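Local coordinates for protein aminotransferase, class I and II (Erwinia tasmaniensis, PDB 5Z0Q) that belongs to the class I and II aminotransferases and binds pyridoxal-5'-phosphate in a pocket of a two-chain assembly, at residues Ala341-Phe344 against Glu345-Leu349; Ser353-Phe357 against Gly358-Phe362. All coordinates share one frame; numbering follows the deposited sequence.

Interaction 1 (Ala341-Phe344 against Glu345-Leu349); sequences ALFF and EKHGL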
loop_
_atom_site.group_PDB
_atom_site.type_symbol
_atom_site.label_atom_id
_atom_site.label_comp_id
_atom_site.label_asym_id
_atom_site.label_seq_id
_atom_site.Cartn_x
_atom_site.Cartn_y
_atom_site.Cartn_z
ATOM N N ALA A 341 3.517 -30.355 10.669
ATOM C CA ALA A 341 4.048 -29.046 11.030
ATOM C C ALA A 341 4.121 -28.880 12.543
ATOM O O ALA A 341 5.141 -28.435 13.083
ATOM C CB ALA A 341 3.193 -27.944 10.406
ATOM N N LEU A 342 3.040 -29.228 13.247
ATOM C CA LEU A 342 3.057 -29.162 14.704
ATOM C C LEU A 342 4.065 -30.139 15.294
ATOM O O LEU A 342 4.620 -29.887 16.370
ATOM C CB LEU A 342 1.658 -29.435 15.258
ATOM C CG LEU A 342 1.495 -29.468 16.779
ATOM C CD1 LEU A 342 1.931 -28.150 17.401
ATOM C CD2 LEU A 342 0.059 -29.796 17.161
ATOM N N PHE A 343 4.322 -31.251 14.601
ATOM C CA PHE A 343 5.318 -32.209 15.072
ATOM C C PHE A 343 6.698 -31.569 15.152
ATOM O O PHE A 343 7.361 -31.620 16.194
ATOM C CB PHE A 343 5.341 -33.432 14.154
ATOM C CG PHE A 343 6.560 -34.295 14.325
ATOM C CD1 PHE A 343 6.667 -35.164 15.399
ATOM C CD2 PHE A 343 7.598 -34.241 13.408
ATOM C CE1 PHE A 343 7.788 -35.960 15.558
ATOM C CE2 PHE A 343 8.720 -35.035 13.560
ATOM C CZ PHE A 343 8.816 -35.894 14.636
ATOM N N PHE A 344 7.148 -30.956 14.055
ATOM C CA PHE A 344 8.471 -30.345 14.037
ATOM C C PHE A 344 8.571 -29.140 14.962
ATOM O O PHE A 344 9.677 -28.801 15.395
ATOM C CB PHE A 344 8.847 -29.944 12.610
ATOM C CG PHE A 344 9.269 -31.099 11.748
ATOM C CD1 PHE A 344 10.517 -31.680 11.911
ATOM C CD2 PHE A 344 8.425 -31.600 10.772
ATOM C CE1 PHE A 344 10.912 -32.742 11.120
ATOM C CE2 PHE A 344 8.814 -32.662 9.976
ATOM C CZ PHE A 344 10.061 -33.233 10.151
ATOM N N GLU A 345 7.450 -28.487 15.277
ATOM C CA GLU A 345 7.495 -27.360 16.203
ATOM C C GLU A 345 7.883 -27.813 17.604
ATOM O O GLU A 345 8.653 -27.133 18.291
ATOM C CB GLU A 345 6.150 -26.636 16.225
ATOM C CG GLU A 345 5.891 -25.778 15.003
ATOM C CD GLU A 345 4.594 -25.002 15.104
ATOM O OE1 GLU A 345 3.673 -25.474 15.804
ATOM O OE2 GLU A 345 4.501 -23.918 14.490
ATOM N N LYS A 346 7.365 -28.962 18.043
ATOM C CA LYS A 346 7.740 -29.507 19.342
ATOM C C LYS A 346 9.161 -30.052 19.363
ATOM O O LYS A 346 9.626 -30.470 20.429
ATOM C CB LYS A 346 6.752 -30.597 19.756
ATOM C CG LYS A 346 5.370 -30.062 20.095
ATOM C CD LYS A 346 5.443 -29.037 21.222
ATOM C CE LYS A 346 4.085 -28.407 21.499
ATOM N NZ LYS A 346 3.588 -27.620 20.335
ATOM N N HIS A 347 9.854 -30.059 18.224
ATOM C CA HIS A 347 11.267 -30.409 18.153
ATOM C C HIS A 347 12.107 -29.214 17.714
ATOM O O HIS A 347 13.142 -29.377 17.065
ATOM C CB HIS A 347 11.486 -31.598 17.220
ATOM C CG HIS A 347 10.876 -32.874 17.713
ATOM N ND1 HIS A 347 11.576 -33.789 18.470
ATOM C CD2 HIS A 347 9.632 -33.385 17.558
ATOM C CE1 HIS A 347 10.789 -34.810 18.760
ATOM N NE2 HIS A 347 9.605 -34.590 18.219
ATOM N N GLY A 348 11.659 -28.007 18.052
ATOM C CA GLY A 348 12.432 -26.805 17.799
ATOM C C GLY A 348 12.606 -26.438 16.343
ATOM O O GLY A 348 13.654 -25.901 15.969
ATOM N N LEU A 349 11.607 -26.709 15.506
ATOM C CA LEU A 349 11.679 -26.417 14.079
ATOM C C LEU A 349 10.378 -25.761 13.648
ATOM O O LEU A 349 9.314 -26.383 13.726
ATOM C CB LEU A 349 11.939 -27.690 13.271
ATOM C CG LEU A 349 13.297 -28.349 13.525
ATOM C CD1 LEU A 349 13.287 -29.804 13.087
ATOM C CD2 LEU A 349 14.403 -27.581 12.814
#
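Leu349 N bonds to Phe344 O at 2.8 Å and Gly348 N to Glu345 O, the pair that makes the Schellman motif ending helix 340-345; Phe344 O also accepts from His347 N, on the opposite face of its carbonyl plane. The chain turns through a type I turn, Glu345 to Gly348, and Gly348 is the C-prime residue; its positive phi of 68° is easily taken up by glycine. Beyond it Leu349 opens strand 349-353.

Phe343 and His347, one helical turn apart, meet on the side covered by helix 371-385. With CG of Phe343 anti to its backbone nitrogen (chi1 165°), the ring stands out to the side of the helix, where the His347 ring can reach it. His347 CD2 lies over one face of the ring, displaced toward the rim, with NE2 3.5 Å from Phe343 CE1. Their planes meet at 49°, neither stacked nor edge-to-face. The imidazole edge also faces the main chain, CD2 lying 3.2 Å from Phe343 O, while Tyr389 packs edge-to-face with His347.

Phe344 is buried. Its CD1 meets CD1 of Leu349 at 3.5 Å, and CD2 of Phe343 sits over the centre of its ring. Phe344 and Leu349 are the apolar pair flanking the Schellman turn, Leu349 packing back on the side of the last turn, and Phe351 adds a further ring.

On the more exposed side, the Leu342 and Lys346 side chains run alongside each other, Leu342 CD1 lying 3.4 Å from NZ. Glu345 crosses Leu342 nearly at a right angle, and its OE2 is hydrogen-bonded to Tyr30 OH.

Taken together, the turn gives partners to carbonyls that a finished helix would otherwise leave without them, while aromatic and aliphatic groups pack its buried side.

Interaction 2 (Ser353-Phe357 against Gly358-Phe362); sequences SGRDF and GNDRF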
loop_
_atom_site.group_PDB
_atom_site.type_symbol
_atom_site.label_atom_id
_atom_site.label_comp_id
_atom_site.label_asym_id
_atom_site.label_seq_id
_atom_site.Cartn_x
_atom_site.Cartn_y
_atom_site.Cartn_z
ATOM N N SER A 353 3.413 -24.605 7.525
ATOM C CA SER A 353 2.514 -25.745 7.417
ATOM C C SER A 353 1.988 -25.873 5.994
ATOM O O SER A 353 1.547 -24.890 5.389
ATOM C CB SER A 353 1.354 -25.595 8.399
ATOM O OG SER A 353 0.458 -26.688 8.289
ATOM N N GLY A 354 2.041 -27.091 5.458
ATOM C CA GLY A 354 1.528 -27.341 4.123
ATOM C C GLY A 354 0.021 -27.280 4.008
ATOM O O GLY A 354 -0.492 -27.232 2.884
ATOM N N ARG A 355 -0.696 -27.288 5.136
ATOM C CA ARG A 355 -2.153 -27.208 5.090
ATOM C C ARG A 355 -2.611 -25.893 4.470
ATOM O O ARG A 355 -3.612 -25.853 3.746
ATOM C CB ARG A 355 -2.731 -27.371 6.496
ATOM C CG ARG A 355 -4.248 -27.333 6.555
ATOM C CD ARG A 355 -4.752 -27.467 7.986
ATOM N NE ARG A 355 -4.282 -28.696 8.619
ATOM C CZ ARG A 355 -4.889 -29.874 8.511
ATOM N NH1 ARG A 355 -5.995 -29.989 7.788
ATOM N NH2 ARG A 355 -4.389 -30.940 9.124
ATOM N N ASP A 356 -1.885 -24.807 4.742
ATOM C CA ASP A 356 -2.212 -23.517 4.146
ATOM C C ASP A 356 -2.000 -23.510 2.639
ATOM O O ASP A 356 -2.627 -22.706 1.941
ATOM C CB ASP A 356 -1.379 -22.415 4.801
ATOM C CG ASP A 356 -1.450 -22.455 6.316
ATOM O OD1 ASP A 356 -2.523 -22.802 6.853
ATOM O OD2 ASP A 356 -0.430 -22.143 6.968
ATOM N N PHE A 357 -1.137 -24.384 2.123
ATOM C CA PHE A 357 -0.902 -24.496 0.691
ATOM C C PHE A 357 -1.812 -25.515 0.016
ATOM O O PHE A 357 -1.861 -25.556 -1.218
ATOM C CB PHE A 357 0.561 -24.866 0.423
ATOM C CG PHE A 357 1.552 -23.900 1.012
ATOM C CD1 PHE A 357 2.021 -24.070 2.305
ATOM C CD2 PHE A 357 2.020 -22.828 0.271
ATOM C CE1 PHE A 357 2.935 -23.185 2.848
ATOM C CE2 PHE A 357 2.935 -21.939 0.810
ATOM C CZ PHE A 357 3.393 -22.120 2.099
ATOM N N GLY A 358 -2.527 -26.331 0.786
ATOM C CA GLY A 358 -3.453 -27.288 0.216
ATOM C C GLY A 358 -2.980 -28.726 0.288
ATOM O O GLY A 358 -3.391 -29.555 -0.528
ATOM N N ASN A 359 -2.124 -29.037 1.264
ATOM C CA ASN A 359 -1.596 -30.398 1.410
ATOM C C ASN A 359 -0.995 -30.506 2.818
ATOM O O ASN A 359 0.166 -30.160 3.030
ATOM C CB ASN A 359 -0.571 -30.719 0.342
ATOM C CG ASN A 359 -0.300 -32.204 0.218
ATOM O OD1 ASN A 359 -0.334 -32.939 1.205
ATOM N ND2 ASN A 359 -0.029 -32.655 -1.001
ATOM N N ASP A 360 -1.799 -31.004 3.759
ATOM C CA ASP A 360 -1.392 -31.093 5.164
ATOM C C ASP A 360 -0.322 -32.159 5.422
ATOM O O ASP A 360 0.002 -32.388 6.594
ATOM C CB ASP A 360 -2.612 -31.360 6.047
ATOM C CG ASP A 360 -3.136 -32.779 5.911
ATOM O OD1 ASP A 360 -3.048 -33.347 4.802
ATOM O OD2 ASP A 360 -3.636 -33.327 6.917
ATOM N N ARG A 361 0.235 -32.822 4.411
ATOM C CA ARG A 361 1.293 -33.801 4.614
ATOM C C ARG A 361 2.682 -33.226 4.384
ATOM O O ARG A 361 3.674 -33.924 4.618
ATOM C CB ARG A 361 1.079 -35.011 3.697
ATOM C CG ARG A 361 -0.137 -35.855 4.046
ATOM C CD ARG A 361 -0.025 -36.424 5.452
ATOM N NE ARG A 361 -1.047 -35.885 6.344
ATOM C CZ ARG A 361 -1.135 -36.175 7.638
ATOM N NH1 ARG A 361 -0.257 -36.998 8.196
ATOM N NH2 ARG A 361 -2.099 -35.640 8.375
ATOM N N PHE A 362 2.781 -31.978 3.942
ATOM C CA PHE A 362 4.051 -31.358 3.602
ATOM C C PHE A 362 4.375 -30.222 4.565
ATOM O O PHE A 362 3.505 -29.695 5.264
ATOM C CB PHE A 362 4.032 -30.816 2.169
ATOM C CG PHE A 362 4.039 -31.881 1.106
ATOM C CD1 PHE A 362 2.937 -32.693 0.909
ATOM C CD2 PHE A 362 5.144 -32.048 0.288
ATOM C CE1 PHE A 362 2.942 -33.666 -0.073
ATOM C CE2 PHE A 362 5.154 -33.016 -0.697
ATOM C CZ PHE A 362 4.053 -33.827 -0.877
#
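The guanidinium of Arg355 carries Asp360 CB over one face, toward the rim, whereas that of Arg361 meets the Asp360 carboxylate at its edge, OD1 lying in its plane. All three belong to the connection between the antiparallel neighbours 349-353 and 362-364, a long hairpin loop in the smaller sheet.

Asp360 OD2 is shared by the two arginines in different ways. Arg361 NH2 gives it a nearly straight hydrogen bond of 3.1 Å within a salt bridge, though it comes from above the carboxylate plane. Arg355 NH2 is 3.3 Å from the same OD2, but the oxygen lies well out of that guanidinium's plane, so the attraction there is of charge alone; the Arg355 guanidinium and Asp360 carboxylate planes are 69° apart. An acid suits this place, since its negative charge would offset two arginines whose NH2 atoms are 5.3 Å from each other. Arg355 reaches over by a chain extended through chi2 and bent at chi3 (-58°). Arg361 NH1 has a second partner in Val337 O.

Beneath this network the backbone closes on itself. Asn359 N bonds to Gly354 O at 2.9 Å, and Gly358 N to Arg355 O. Glycine suits position 354 because a CB there would point at the facing segment and run into Phe362 O and Asn359 O; Gly354 CA instead makes a CH...O contact with Asn359 O, and its N a weak bond to Phe362 O where the strands begin to pair. Gly358 takes a positive phi of 107°, which suits a residue without CB.

The buried Phe357 ring packs against Pro123, Pro126 and Pro177, an apolar neighbourhood fitting a phenyl group, and Phe362 stacks on Trp329. A type I turn runs from Asn359 to Phe362, and within its start lies an Asx turn, Asn359 OD1 accepting from Arg361 N at 3.3 Å.

Strand 349-353 joins the two contacts: Leu349 closes interaction 1 where the strand starts, and Ser353 opens interaction 2 where it ends. Their centres are 15 Å apart, yet they also touch directly, Ala341 CB packing on Ser353 CB at 3.6 Å. Val337 is a neighbour of both, touched by Phe343 and bonded through its carbonyl to Arg361. The helix end lies farther from the chain's centre, about 24 Å against 16 Å. The hairpin loop approaches pyridoxal-5'-phosphate: the Phe357 side chain is about 7 Å from it, and the Phe357 backbone bonds to Ile124, next to the pocket residue Tyr125.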